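190aa long hypothetical protein (Pyrococcus horikoshii, PDB 2DDZ) is of unknown function but assembles as a hexamer and belongs to a family grouped with the class II tRNA synthetases. Local coordinates at residues I14-S19 / K133-L138; S23-R28 / V38-K43; V69-E74 / E166-A171; S86-L91 / S123-S128. All blocks are in the same frame, centred on the assembly; numbering follows the deposited sequence.

The four contacts all reach one mixed sheet. Contacts 1 and 2, with centres 7 Å apart, meet near the guanidine pocket: Ile14 of contact 1 touches the ligand, and the side chain of Trp25 in contact 2 lies about 4 Å from it, that of Tyr16 about 9 Å. His70, on the strand of contact 3, joins these two by stacking on Phe40 and hydrogen bonding to His135. Contact 3, about 11 Å from each of them centre to centre, covers the sheet with helix 161-184. The centre of contact 4 is 12 Å from that of contact 1 and 13 Å from that of contact 3; strand 131-139 lies between its strand 118-128 and strand 68-75 of contact 3.

Contact 1 (I14-S19 / K133-L138); sequences IDYDGS and KIHIGL
Tyr16 lays its ring flat on the imidazole of His135, and this offset stack makes up the whole meeting of loop 14-19 with strand 133-138. The planes differ by 1° and the centroids are 3.9 Å apart. His135 NE2 sits 3.6 Å above the plane of the Tyr16 ring, over its centre, while the phenol oxygen Tyr16 OH passes on to lie 3.7 Å from His135 CG. Each ring reaches out with CG anti to its backbone N (chi1 -179° for Tyr16, 172° for His135). The other face of the phenol is covered by its own loop, with Gly18 N 3.5 Å above the plane, so Tyr16 is sandwiched. Away from this buried pair the loop opens toward solvent: Asp15 is exposed, and Asp17 and Ser19 are partly so. There Ser19 OG meets Asp17 OD1 at 2.8 Å on its syn side, and Asp17 also forms a salt bridge with Lys47. His135 NE2 is hydrogen-bonded to His70, and Tyr16 OH to a bound glycerol, probably from the crystallisation liquor. The stack thus holds a phenol and an imidazole flat against each other, with these polar atoms bonded to partners outside the pair.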
loop_
_atom_site.group_PDB
_atom_site.type_symbol
_atom_site.label_atom_id
_atom_site.label_comp_id
_atom_site.label_asym_id
_atom_site.label_seq_id
_atom_site.Cartn_x
_atom_site.Cartn_y
_atom_site.Cartn_z
ATOM N N ILE E 14 13.498 14.228 30.589
ATOM C CA ILE E 14 14.163 13.974 29.324
ATOM C C ILE E 14 13.818 15.160 28.449
ATOM O O ILE E 14 12.643 15.516 28.339
ATOM C CB ILE E 14 13.633 12.696 28.654
ATOM C CG1 ILE E 14 13.870 11.486 29.557
ATOM C CG2 ILE E 14 14.342 12.488 27.338
ATOM C CD1 ILE E 14 15.335 11.301 29.912
ATOM N N ASP E 15 14.825 15.785 27.840
ATOM C CA ASP E 15 14.576 16.944 26.985
ATOM C C ASP E 15 14.287 16.569 25.526
ATOM O O ASP E 15 14.894 15.657 24.961
ATOM C CB ASP E 15 15.757 17.926 27.042
ATOM C CG ASP E 15 16.063 18.401 28.466
ATOM O OD1 ASP E 15 15.115 18.732 29.211
ATOM O OD2 ASP E 15 17.258 18.447 28.836
ATOM N N TYR E 16 13.352 17.287 24.920
ATOM C CA TYR E 16 12.975 17.046 23.533
ATOM C C TYR E 16 13.686 18.027 22.602
ATOM O O TYR E 16 13.422 19.228 22.636
ATOM C CB TYR E 16 11.460 17.203 23.378
ATOM C CG TYR E 16 10.953 16.954 21.977
ATOM C CD1 TYR E 16 11.021 15.683 21.409
ATOM C CD2 TYR E 16 10.409 17.992 21.216
ATOM C CE1 TYR E 16 10.563 15.453 20.114
ATOM C CE2 TYR E 16 9.948 17.775 19.925
ATOM C CZ TYR E 16 10.030 16.503 19.381
ATOM O OH TYR E 16 9.594 16.270 18.104
ATOM N N ASP E 17 14.599 17.524 21.780
ATOM C CA ASP E 17 15.298 18.387 20.838
ATOM C C ASP E 17 14.849 18.022 19.416
ATOM O O ASP E 17 15.482 18.407 18.421
ATOM C CB ASP E 17 16.817 18.238 20.996
ATOM C CG ASP E 17 17.331 16.877 20.570
ATOM O OD1 ASP E 17 16.642 15.864 20.804
ATOM O OD2 ASP E 17 18.446 16.822 20.011
ATOM N N GLY E 18 13.733 17.292 19.351
ATOM C CA GLY E 18 13.159 16.861 18.091
ATOM C C GLY E 18 13.572 15.477 17.609
ATOM O O GLY E 18 12.829 14.841 16.856
ATOM N N SER E 19 14.738 14.995 18.040
ATOM C CA SER E 19 15.230 13.692 17.586
ATOM C C SER E 19 14.429 12.485 18.067
ATOM O O SER E 19 14.645 11.369 17.597
ATOM C CB SER E 19 16.716 13.511 17.953
ATOM O OG SER E 19 16.904 13.423 19.357
ATOM N N LYS E 133 4.939 8.378 13.075
ATOM C CA LYS E 133 5.540 9.030 14.226
ATOM C C LYS E 133 4.841 10.329 14.558
ATOM O O LYS E 133 4.744 11.222 13.716
ATOM C CB LYS E 133 7.024 9.309 13.967
ATOM C CG LYS E 133 7.893 8.090 14.136
ATOM C CD LYS E 133 7.733 7.520 15.541
ATOM C CE LYS E 133 8.196 8.501 16.637
ATOM N NZ LYS E 133 9.597 8.253 17.104
ATOM N N ILE E 134 4.378 10.437 15.801
ATOM C CA ILE E 134 3.662 11.620 16.276
ATOM C C ILE E 134 4.228 12.236 17.555
ATOM O O ILE E 134 4.595 11.527 18.484
ATOM C CB ILE E 134 2.172 11.288 16.594
ATOM C CG1 ILE E 134 1.459 10.725 15.367
ATOM C CG2 ILE E 134 1.462 12.524 17.111
ATOM C CD1 ILE E 134 1.958 11.290 14.078
ATOM N N HIS E 135 4.288 13.558 17.609
ATOM C CA HIS E 135 4.725 14.228 18.825
ATOM C C HIS E 135 3.675 15.220 19.291
ATOM O O HIS E 135 3.072 15.922 18.490
ATOM C CB HIS E 135 6.045 14.995 18.654
ATOM C CG HIS E 135 6.395 15.848 19.844
ATOM N ND1 HIS E 135 6.120 17.197 19.904
ATOM C CD2 HIS E 135 6.932 15.522 21.047
ATOM C CE1 HIS E 135 6.471 17.666 21.090
ATOM N NE2 HIS E 135 6.965 16.671 21.802
ATOM N N ILE E 136 3.439 15.256 20.595
ATOM C CA ILE E 136 2.512 16.220 21.165
ATOM C C ILE E 136 3.261 16.806 22.342
ATOM O O ILE E 136 3.927 16.080 23.076
ATOM C CB ILE E 136 1.212 15.602 21.713
ATOM C CG1 ILE E 136 0.361 15.018 20.585
ATOM C CG2 ILE E 136 0.431 16.669 22.473
ATOM C CD1 ILE E 136 0.875 13.695 20.098
ATOM N N GLY E 137 3.157 18.119 22.509
ATOM C CA GLY E 137 3.829 18.781 23.605
ATOM C C GLY E 137 2.874 19.749 24.262
ATOM O O GLY E 137 2.171 20.481 23.576
ATOM N N LEU E 138 2.821 19.735 25.589
ATOM C CA LEU E 138 1.945 20.647 26.313
ATOM C C LEU E 138 2.806 21.460 27.262
ATOM O O LEU E 138 3.560 20.892 28.059
ATOM C CB LEU E 138 0.887 19.879 27.114
ATOM C CG LEU E 138 -0.040 18.911 26.368
ATOM C CD1 LEU E 138 -1.035 18.335 27.362
ATOM C CD2 LEU E 138 -0.779 19.631 25.231
#

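Contact 2 (S23-R28 / V38-K43); sequences SHWAYR and VVFRGK
Trp25 and Ala26, in the first turn of helix 25-30, meet Val38 and Phe40 of strand 36-45, joining helix to following strand within a beta-alpha-beta unit. The approach starts at Ser23, whose carbonyl O takes a 2.6 Å hydrogen bond from Arg28 NH1, the donor standing above the carbonyl plane. His24 follows at the N-cap, its backbone N bonded to Glu74. Trp25 does most of the touching. With CG anti to the backbone N (chi1 -179°), its indole extends toward the strand and meets it through two atoms of its six-membered ring: CZ3 rests 3.9 Å from Val38 CG1, and CH2 lies at the same 3.9 Å from Phe40 CE1. The two aromatic rings are inclined at 39°, with centroids 5.8 Å apart. A serine in place of Trp25 would probably leave Phe40 CE1 and Val38 CG1 without their apolar cover and open a gap between helix and sheet beside the guanidine pocket. Next, Ala26 points its methyl at the other branch of Val38, CB to CG2 at 3.7 Å, so the valine is touched on both of its methyls. Tyr27 turns to neighbouring subunits, packing on Lys185 of one and Ile54 of another. Arg28 ends the segment by folding back, its guanidinium spread over Trp25 CA. Across the interface every touching group is carbon and buried, so helix and strand are held here by apolar packing alone.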
loop_
_atom_site.group_PDB
_atom_site.type_symbol
_atom_site.label_atom_id
_atom_site.label_comp_id
_atom_site.label_asym_id
_atom_site.label_seq_id
_atom_site.Cartn_x
_atom_site.Cartn_y
_atom_site.Cartn_z
ATOM N N SER E 23 12.294 7.093 13.838
ATOM C CA SER E 23 11.783 5.738 13.947
ATOM C C SER E 23 12.585 4.881 14.902
ATOM O O SER E 23 13.805 5.014 15.001
ATOM C CB SER E 23 11.724 5.055 12.568
ATOM O OG SER E 23 13.012 4.873 11.998
ATOM N N HIS E 24 11.872 3.998 15.594
ATOM C CA HIS E 24 12.449 3.072 16.554
ATOM C C HIS E 24 13.055 3.772 17.769
ATOM O O HIS E 24 13.824 3.175 18.507
ATOM C CB HIS E 24 13.495 2.186 15.872
ATOM C CG HIS E 24 12.916 1.176 14.925
ATOM N ND1 HIS E 24 12.283 0.027 15.354
ATOM C CD2 HIS E 24 12.912 1.124 13.571
ATOM C CE1 HIS E 24 11.920 -0.692 14.305
ATOM N NE2 HIS E 24 12.291 -0.048 13.212
ATOM N N TRP E 25 12.683 5.030 17.988
ATOM C CA TRP E 25 13.206 5.775 19.126
ATOM C C TRP E 25 12.948 5.053 20.457
ATOM O O TRP E 25 13.877 4.794 21.223
ATOM C CB TRP E 25 12.594 7.172 19.172
ATOM C CG TRP E 25 13.107 7.993 20.303
ATOM C CD1 TRP E 25 14.355 8.522 20.425
ATOM C CD2 TRP E 25 12.397 8.352 21.495
ATOM N NE1 TRP E 25 14.470 9.189 21.620
ATOM C CE2 TRP E 25 13.285 9.102 22.297
ATOM C CE3 TRP E 25 11.101 8.113 21.963
ATOM C CZ2 TRP E 25 12.916 9.619 23.547
ATOM C CZ3 TRP E 25 10.730 8.630 23.212
ATOM C CH2 TRP E 25 11.638 9.373 23.986
ATOM N N ALA E 26 11.679 4.735 20.714
ATOM C CA ALA E 26 11.274 4.045 21.928
ATOM C C ALA E 26 11.987 2.704 22.090
ATOM O O ALA E 26 12.403 2.350 23.189
ATOM C CB ALA E 26 9.742 3.832 21.939
ATOM N N TYR E 27 12.128 1.956 21.001
ATOM C CA TYR E 27 12.768 0.656 21.078
ATOM C C TYR E 27 14.269 0.767 21.264
ATOM O O TYR E 27 14.878 -0.016 22.003
ATOM C CB TYR E 27 12.436 -0.171 19.832
ATOM C CG TYR E 27 13.034 -1.560 19.850
ATOM C CD1 TYR E 27 12.728 -2.463 20.873
ATOM C CD2 TYR E 27 13.949 -1.955 18.872
ATOM C CE1 TYR E 27 13.326 -3.722 20.929
ATOM C CE2 TYR E 27 14.551 -3.212 18.912
ATOM C CZ TYR E 27 14.240 -4.087 19.945
ATOM O OH TYR E 27 14.868 -5.308 19.997
ATOM N N ARG E 28 14.878 1.753 20.618
ATOM C CA ARG E 28 16.324 1.946 20.733
ATOM C C ARG E 28 16.721 2.359 22.144
ATOM O O ARG E 28 17.694 1.852 22.690
ATOM C CB ARG E 28 16.783 3.021 19.748
ATOM C CG ARG E 28 17.333 2.483 18.456
ATOM C CD ARG E 28 17.860 3.613 17.561
ATOM N NE ARG E 28 16.846 4.415 16.844
ATOM C CZ ARG E 28 16.423 5.634 17.195
ATOM N NH1 ARG E 28 15.523 6.254 16.451
ATOM N NH2 ARG E 28 16.881 6.235 18.285
ATOM N N VAL E 38 5.306 6.922 24.630
ATOM C CA VAL E 38 6.262 7.233 25.684
ATOM C C VAL E 38 5.983 8.658 26.143
ATOM O O VAL E 38 6.018 9.593 25.350
ATOM C CB VAL E 38 7.715 7.160 25.174
ATOM C CG1 VAL E 38 8.684 7.495 26.314
ATOM C CG2 VAL E 38 8.003 5.773 24.618
ATOM N N VAL E 39 5.709 8.816 27.431
ATOM C CA VAL E 39 5.398 10.124 27.994
ATOM C C VAL E 39 6.462 10.553 28.976
ATOM O O VAL E 39 6.835 9.804 29.877
ATOM C CB VAL E 39 4.035 10.087 28.689
ATOM C CG1 VAL E 39 3.688 11.448 29.248
ATOM C CG2 VAL E 39 2.977 9.616 27.688
ATOM N N PHE E 40 6.960 11.766 28.785
ATOM C CA PHE E 40 7.977 12.310 29.663
ATOM C C PHE E 40 7.824 13.816 29.823
ATOM O O PHE E 40 6.939 14.441 29.227
ATOM C CB PHE E 40 9.373 11.990 29.131
ATOM C CG PHE E 40 9.596 12.408 27.704
ATOM C CD1 PHE E 40 8.938 11.751 26.668
ATOM C CD2 PHE E 40 10.475 13.444 27.390
ATOM C CE1 PHE E 40 9.178 12.094 25.328
ATOM C CE2 PHE E 40 10.725 13.799 26.047
ATOM C CZ PHE E 40 10.066 13.129 25.016
ATOM N N ARG E 41 8.696 14.398 30.642
ATOM C CA ARG E 41 8.681 15.826 30.897
ATOM C C ARG E 41 10.099 16.376 30.780
ATOM O O ARG E 41 11.079 15.684 31.075
ATOM C CB ARG E 41 8.105 16.104 32.291
ATOM C CG ARG E 41 7.877 17.574 32.613
ATOM C CD ARG E 41 7.304 17.727 34.025
ATOM N NE ARG E 41 7.143 19.122 34.445
ATOM C CZ ARG E 41 6.722 19.504 35.651
ATOM N NH1 ARG E 41 6.415 18.600 36.573
ATOM N NH2 ARG E 41 6.607 20.793 35.938
ATOM N N GLY E 42 10.207 17.620 30.324
ATOM C CA GLY E 42 11.517 18.221 30.172
ATOM C C GLY E 42 11.467 19.472 29.327
ATOM O O GLY E 42 10.387 20.011 29.061
ATOM N N LYS E 43 12.642 19.936 28.912
ATOM C CA LYS E 43 12.760 21.130 28.087
ATOM C C LYS E 43 12.450 20.818 26.630
ATOM O O LYS E 43 12.497 19.661 26.193
ATOM C CB LYS E 43 14.180 21.691 28.161
ATOM C CG LYS E 43 14.630 22.104 29.544
ATOM C CD LYS E 43 16.078 22.571 29.527
ATOM C CE LYS E 43 16.550 22.908 30.932
ATOM N NZ LYS E 43 16.432 21.729 31.848
#

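Contact 3 (V69-E74 / E166-A171); sequences VHYILE and ERSAKA
Tyr71 and Ser168 carry this contact, joined through their hydroxyls: Tyr71 OH donates a hydrogen bond to Ser168 OG over 2.8 Å. The acceptor lies in the plane of the phenol ring, at its edge, 3.6 Å from Tyr71 CE2, and the angle at Tyr71 OH between CZ and Ser168 OG is about 117°. A phenol hydroxyl prefers to keep its proton in the ring plane, so the bond is well placed and favours one rotation of the ring. Tyr71 crosses the gap between sheet and helix with CG anti to the carbonyl carbon (chi1 -58°), long enough that backbones with nearest CA atoms, those of Tyr71 and Ala169, 8.3 Å apart can meet through it. Ser168 has OG between its backbone N and carbonyl carbon (chi1 62°), which also brings that oxygen to Phe164 O, one helical turn back. It therefore accepts from the tyrosine and donates to the helix backbone, and both buried hydroxyls are satisfied. Around the bond, the Tyr71 ring is packed by Phe164 and Leu172 of the same helix, by Leu37 and Val39 of strand 36-45, and by Ile136 and Leu138 of strand 131-139. Strand 68-75 runs between these two strands, antiparallel to both, and helix 161-184 lies across the face to which Tyr71 points, with Val69 on Met165 and Leu73 on Ile176 continuing the same layer.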
loop_
_atom_site.group_PDB
_atom_site.type_symbol
_atom_site.label_atom_id
_atom_site.label_comp_id
_atom_site.label_asym_id
_atom_site.label_seq_id
_atom_site.Cartn_x
_atom_site.Cartn_y
_atom_site.Cartn_z
ATOM N N VAL E 69 5.337 18.771 28.730
ATOM C CA VAL E 69 4.979 17.354 28.818
ATOM C C VAL E 69 5.010 16.863 27.356
ATOM O O VAL E 69 4.283 17.387 26.502
ATOM C CB VAL E 69 3.552 17.142 29.393
ATOM C CG1 VAL E 69 3.142 15.682 29.242
ATOM C CG2 VAL E 69 3.514 17.528 30.868
ATOM N N HIS E 70 5.853 15.875 27.072
ATOM C CA HIS E 70 5.995 15.353 25.713
ATOM C C HIS E 70 5.346 13.996 25.499
ATOM O O HIS E 70 5.384 13.125 26.382
ATOM C CB HIS E 70 7.483 15.228 25.353
ATOM C CG HIS E 70 8.237 16.519 25.422
ATOM N ND1 HIS E 70 8.148 17.489 24.445
ATOM C CD2 HIS E 70 9.090 17.005 26.357
ATOM C CE1 HIS E 70 8.912 18.514 24.774
ATOM N NE2 HIS E 70 9.497 18.246 25.930
ATOM N N TYR E 71 4.753 13.811 24.324
ATOM C CA TYR E 71 4.145 12.526 23.986
ATOM C C TYR E 71 4.756 12.072 22.682
ATOM O O TYR E 71 4.664 12.769 21.676
ATOM C CB TYR E 71 2.627 12.623 23.790
ATOM C CG TYR E 71 1.864 13.157 24.969
ATOM C CD1 TYR E 71 1.909 14.511 25.287
ATOM C CD2 TYR E 71 1.078 12.313 25.762
ATOM C CE1 TYR E 71 1.188 15.025 26.364
ATOM C CE2 TYR E 71 0.349 12.819 26.850
ATOM C CZ TYR E 71 0.413 14.181 27.139
ATOM O OH TYR E 71 -0.296 14.705 28.189
ATOM N N ILE E 72 5.389 10.911 22.697
ATOM C CA ILE E 72 5.991 10.385 21.492
ATOM C C ILE E 72 5.321 9.082 21.157
ATOM O O ILE E 72 5.408 8.101 21.892
ATOM C CB ILE E 72 7.489 10.191 21.654
ATOM C CG1 ILE E 72 8.161 11.555 21.574
ATOM C CG2 ILE E 72 8.031 9.268 20.566
ATOM C CD1 ILE E 72 9.489 11.540 22.187
ATOM N N LEU E 73 4.633 9.100 20.028
ATOM C CA LEU E 73 3.900 7.957 19.562
ATOM C C LEU E 73 4.494 7.332 18.305
ATOM O O LEU E 73 4.922 8.040 17.389
ATOM C CB LEU E 73 2.461 8.387 19.308
ATOM C CG LEU E 73 1.517 7.338 18.736
ATOM C CD1 LEU E 73 1.398 6.179 19.711
ATOM C CD2 LEU E 73 0.166 7.976 18.480
ATOM N N GLU E 74 4.550 6.001 18.282
ATOM C CA GLU E 74 5.035 5.279 17.113
ATOM C C GLU E 74 4.114 4.098 16.830
ATOM O O GLU E 74 3.833 3.279 17.696
ATOM C CB GLU E 74 6.476 4.789 17.282
ATOM C CG GLU E 74 7.054 4.221 15.972
ATOM C CD GLU E 74 8.583 4.194 15.949
ATOM O OE1 GLU E 74 9.196 4.076 17.026
ATOM O OE2 GLU E 74 9.178 4.268 14.852
ATOM N N GLU E 166 -0.360 10.923 33.725
ATOM C CA GLU E 166 -0.938 9.609 33.983
ATOM C C GLU E 166 -2.325 9.419 33.351
ATOM O O GLU E 166 -2.578 8.420 32.670
ATOM C CB GLU E 166 -1.052 9.383 35.499
ATOM C CG GLU E 166 -1.356 7.957 35.938
ATOM C CD GLU E 166 -0.155 7.044 35.798
ATOM O OE1 GLU E 166 0.981 7.556 35.898
ATOM O OE2 GLU E 166 -0.343 5.821 35.604
ATOM N N ARG E 167 -3.227 10.372 33.582
ATOM C CA ARG E 167 -4.588 10.244 33.065
ATOM C C ARG E 167 -4.721 10.413 31.562
ATOM O O ARG E 167 -5.510 9.714 30.921
ATOM C CB ARG E 167 -5.532 11.232 33.760
ATOM C CG ARG E 167 -7.001 10.851 33.563
ATOM C CD ARG E 167 -7.958 11.864 34.163
ATOM N NE ARG E 167 -7.416 12.423 35.389
ATOM C CZ ARG E 167 -8.067 13.265 36.186
ATOM N NH1 ARG E 167 -7.473 13.726 37.285
ATOM N NH2 ARG E 167 -9.305 13.647 35.899
ATOM N N SER E 168 -3.958 11.351 31.008
ATOM C CA SER E 168 -4.004 11.604 29.572
ATOM C C SER E 168 -3.339 10.460 28.806
ATOM O O SER E 168 -3.796 10.101 27.721
ATOM C CB SER E 168 -3.339 12.952 29.245
ATOM O OG SER E 168 -1.971 12.955 29.615
ATOM N N ALA E 169 -2.286 9.870 29.371
ATOM C CA ALA E 169 -1.615 8.755 28.702
ATOM C C ALA E 169 -2.589 7.593 28.514
ATOM O O ALA E 169 -2.654 6.980 27.443
ATOM C CB ALA E 169 -0.414 8.298 29.515
ATOM N N LYS E 170 -3.351 7.304 29.562
ATOM C CA LYS E 170 -4.337 6.227 29.534
ATOM C C LYS E 170 -5.444 6.558 28.526
ATOM O O LYS E 170 -5.952 5.676 27.834
ATOM C CB LYS E 170 -4.930 6.046 30.939
ATOM C CG LYS E 170 -5.828 4.824 31.134
ATOM C CD LYS E 170 -6.407 4.812 32.551
ATOM C CE LYS E 170 -7.272 3.584 32.839
ATOM N NZ LYS E 170 -6.471 2.332 32.969
ATOM N N ALA E 171 -5.812 7.833 28.446
ATOM C CA ALA E 171 -6.854 8.293 27.526
ATOM C C ALA E 171 -6.455 8.092 26.067
ATOM O O ALA E 171 -7.277 7.699 25.241
ATOM C CB ALA E 171 -7.155 9.773 27.776
#

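Contact 4 (S86-L91 / S123-S128); sequences SLQKLL and SIATVS
Gln88 reaches from helix 81-100 across to Ser123 and Ala125, over strand 118-128. The short axes come within 8.3 Å and run nearly antiparallel, at 152°. The glutamine starts with CG anti to its backbone N (chi1 169°) and bends at chi2, so its carbon chain passes alongside the Ala125 methyl, with Gln88 CB 3.5 Å from Ala125 CB. The amide then turns its nitrogen to the strand: Gln88 NE2 donates to Ser123 OG over 3.0 Å, at 141° and with the oxygen lifted from the amide plane. Ser123 OG in turn bonds to His135 O on the neighbouring strand. The nearby backbone nitrogens of Ile124 and Ala125 are donors too, and make no bond to NE2. At the other end of the amide, Lys89 NZ donates a hydrogen bond to Gln88 OE1 at 2.8 Å, almost straight on to the carbonyl oxygen. Shortened to an alanine, this residue would probably leave Ser123 OG without its amide donor and Lys89 NZ without this acceptor, and take the amide carbon off the Ala125 methyl. With Lys89 also salt-bridged to Asp182 of a neighbouring subunit, the amide is fixed in its flip by two different partners and links a sheet strand to a lysine at the subunit interface.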
loop_
_atom_site.group_PDB
_atom_site.type_symbol
_atom_site.label_atom_id
_atom_site.label_comp_id
_atom_site.label_asym_id
_atom_site.label_seq_id
_atom_site.Cartn_x
_atom_site.Cartn_y
_atom_site.Cartn_z
ATOM N N SER E 86 -4.539 12.281 10.347
ATOM C CA SER E 86 -5.856 12.043 10.926
ATOM C C SER E 86 -5.697 11.662 12.394
ATOM O O SER E 86 -6.228 12.320 13.284
ATOM C CB SER E 86 -6.581 10.916 10.176
ATOM O OG SER E 86 -6.875 11.284 8.840
ATOM N N LEU E 87 -4.952 10.592 12.629
ATOM C CA LEU E 87 -4.705 10.083 13.971
ATOM C C LEU E 87 -4.185 11.160 14.927
ATOM O O LEU E 87 -4.600 11.237 16.079
ATOM C CB LEU E 87 -3.711 8.923 13.885
ATOM C CG LEU E 87 -3.577 8.005 15.091
ATOM C CD1 LEU E 87 -4.933 7.423 15.477
ATOM C CD2 LEU E 87 -2.605 6.902 14.728
ATOM N N GLN E 88 -3.275 11.998 14.450
ATOM C CA GLN E 88 -2.734 13.061 15.286
ATOM C C GLN E 88 -3.826 14.027 15.765
ATOM O O GLN E 88 -3.830 14.454 16.918
ATOM C CB GLN E 88 -1.677 13.852 14.516
ATOM C CG GLN E 88 -1.256 15.133 15.205
ATOM C CD GLN E 88 -0.862 16.216 14.222
ATOM O OE1 GLN E 88 -1.533 16.420 13.206
ATOM N NE2 GLN E 88 0.218 16.931 14.525
ATOM N N LYS E 89 -4.745 14.392 14.879
ATOM C CA LYS E 89 -5.782 15.319 15.278
ATOM C C LYS E 89 -6.867 14.658 16.129
ATOM O O LYS E 89 -7.551 15.325 16.897
ATOM C CB LYS E 89 -6.329 16.054 14.040
ATOM C CG LYS E 89 -5.373 17.193 13.616
ATOM C CD LYS E 89 -5.668 17.855 12.266
ATOM C CE LYS E 89 -4.882 17.222 11.113
ATOM N NZ LYS E 89 -3.394 17.338 11.262
ATOM N N LEU E 90 -6.993 13.338 16.028
ATOM C CA LEU E 90 -7.963 12.625 16.843
ATOM C C LEU E 90 -7.457 12.647 18.281
ATOM O O LEU E 90 -8.233 12.825 19.220
ATOM C CB LEU E 90 -8.097 11.174 16.396
ATOM C CG LEU E 90 -9.008 10.306 17.268
ATOM C CD1 LEU E 90 -10.413 10.918 17.374
ATOM C CD2 LEU E 90 -9.076 8.920 16.666
ATOM N N LEU E 91 -6.150 12.468 18.445
ATOM C CA LEU E 91 -5.548 12.455 19.770
ATOM C C LEU E 91 -5.583 13.842 20.428
ATOM O O LEU E 91 -5.848 13.950 21.625
ATOM C CB LEU E 91 -4.106 11.941 19.691
ATOM C CG LEU E 91 -3.880 10.529 19.145
ATOM C CD1 LEU E 91 -2.386 10.221 19.166
ATOM C CD2 LEU E 91 -4.635 9.514 19.981
ATOM N N SER E 123 2.537 20.270 18.123
ATOM C CA SER E 123 2.387 18.895 17.683
ATOM C C SER E 123 2.817 18.737 16.243
ATOM O O SER E 123 2.884 19.704 15.492
ATOM C CB SER E 123 0.914 18.467 17.827
ATOM O OG SER E 123 0.714 17.103 17.490
ATOM N N ILE E 124 3.108 17.501 15.866
ATOM C CA ILE E 124 3.494 17.214 14.511
ATOM C C ILE E 124 3.294 15.735 14.251
ATOM O O ILE E 124 3.482 14.903 15.147
ATOM C CB ILE E 124 4.966 17.650 14.241
ATOM C CG1 ILE E 124 5.102 18.063 12.767
ATOM C CG2 ILE E 124 5.943 16.530 14.604
ATOM C CD1 ILE E 124 4.926 16.911 11.820
ATOM N N ALA E 125 2.871 15.417 13.030
ATOM C CA ALA E 125 2.640 14.034 12.624
ATOM C C ALA E 125 3.345 13.764 11.313
ATOM O O ALA E 125 3.264 14.568 10.393
ATOM C CB ALA E 125 1.154 13.777 12.456
ATOM N N THR E 126 4.020 12.628 11.214
ATOM C CA THR E 126 4.705 12.303 9.980
ATOM C C THR E 126 4.982 10.810 9.876
ATOM O O THR E 126 4.442 10.015 10.638
ATOM C CB THR E 126 6.037 13.104 9.835
ATOM O OG1 THR E 126 6.604 12.847 8.546
ATOM C CG2 THR E 126 7.038 12.706 10.909
ATOM N N VAL E 127 5.797 10.414 8.911
ATOM C CA VAL E 127 6.093 9.003 8.751
ATOM C C VAL E 127 7.559 8.793 8.466
ATOM O O VAL E 127 8.287 9.739 8.121
ATOM C CB VAL E 127 5.299 8.358 7.563
ATOM C CG1 VAL E 127 3.806 8.610 7.714
ATOM C CG2 VAL E 127 5.816 8.900 6.240
ATOM N N SER E 128 7.968 7.539 8.622
ATOM C CA SER E 128 9.326 7.086 8.351
ATOM C C SER E 128 9.091 5.942 7.361
ATOM O O SER E 128 7.954 5.539 7.143
ATOM C CB SER E 128 9.984 6.536 9.619
ATOM O OG SER E 128 9.411 5.298 9.983
#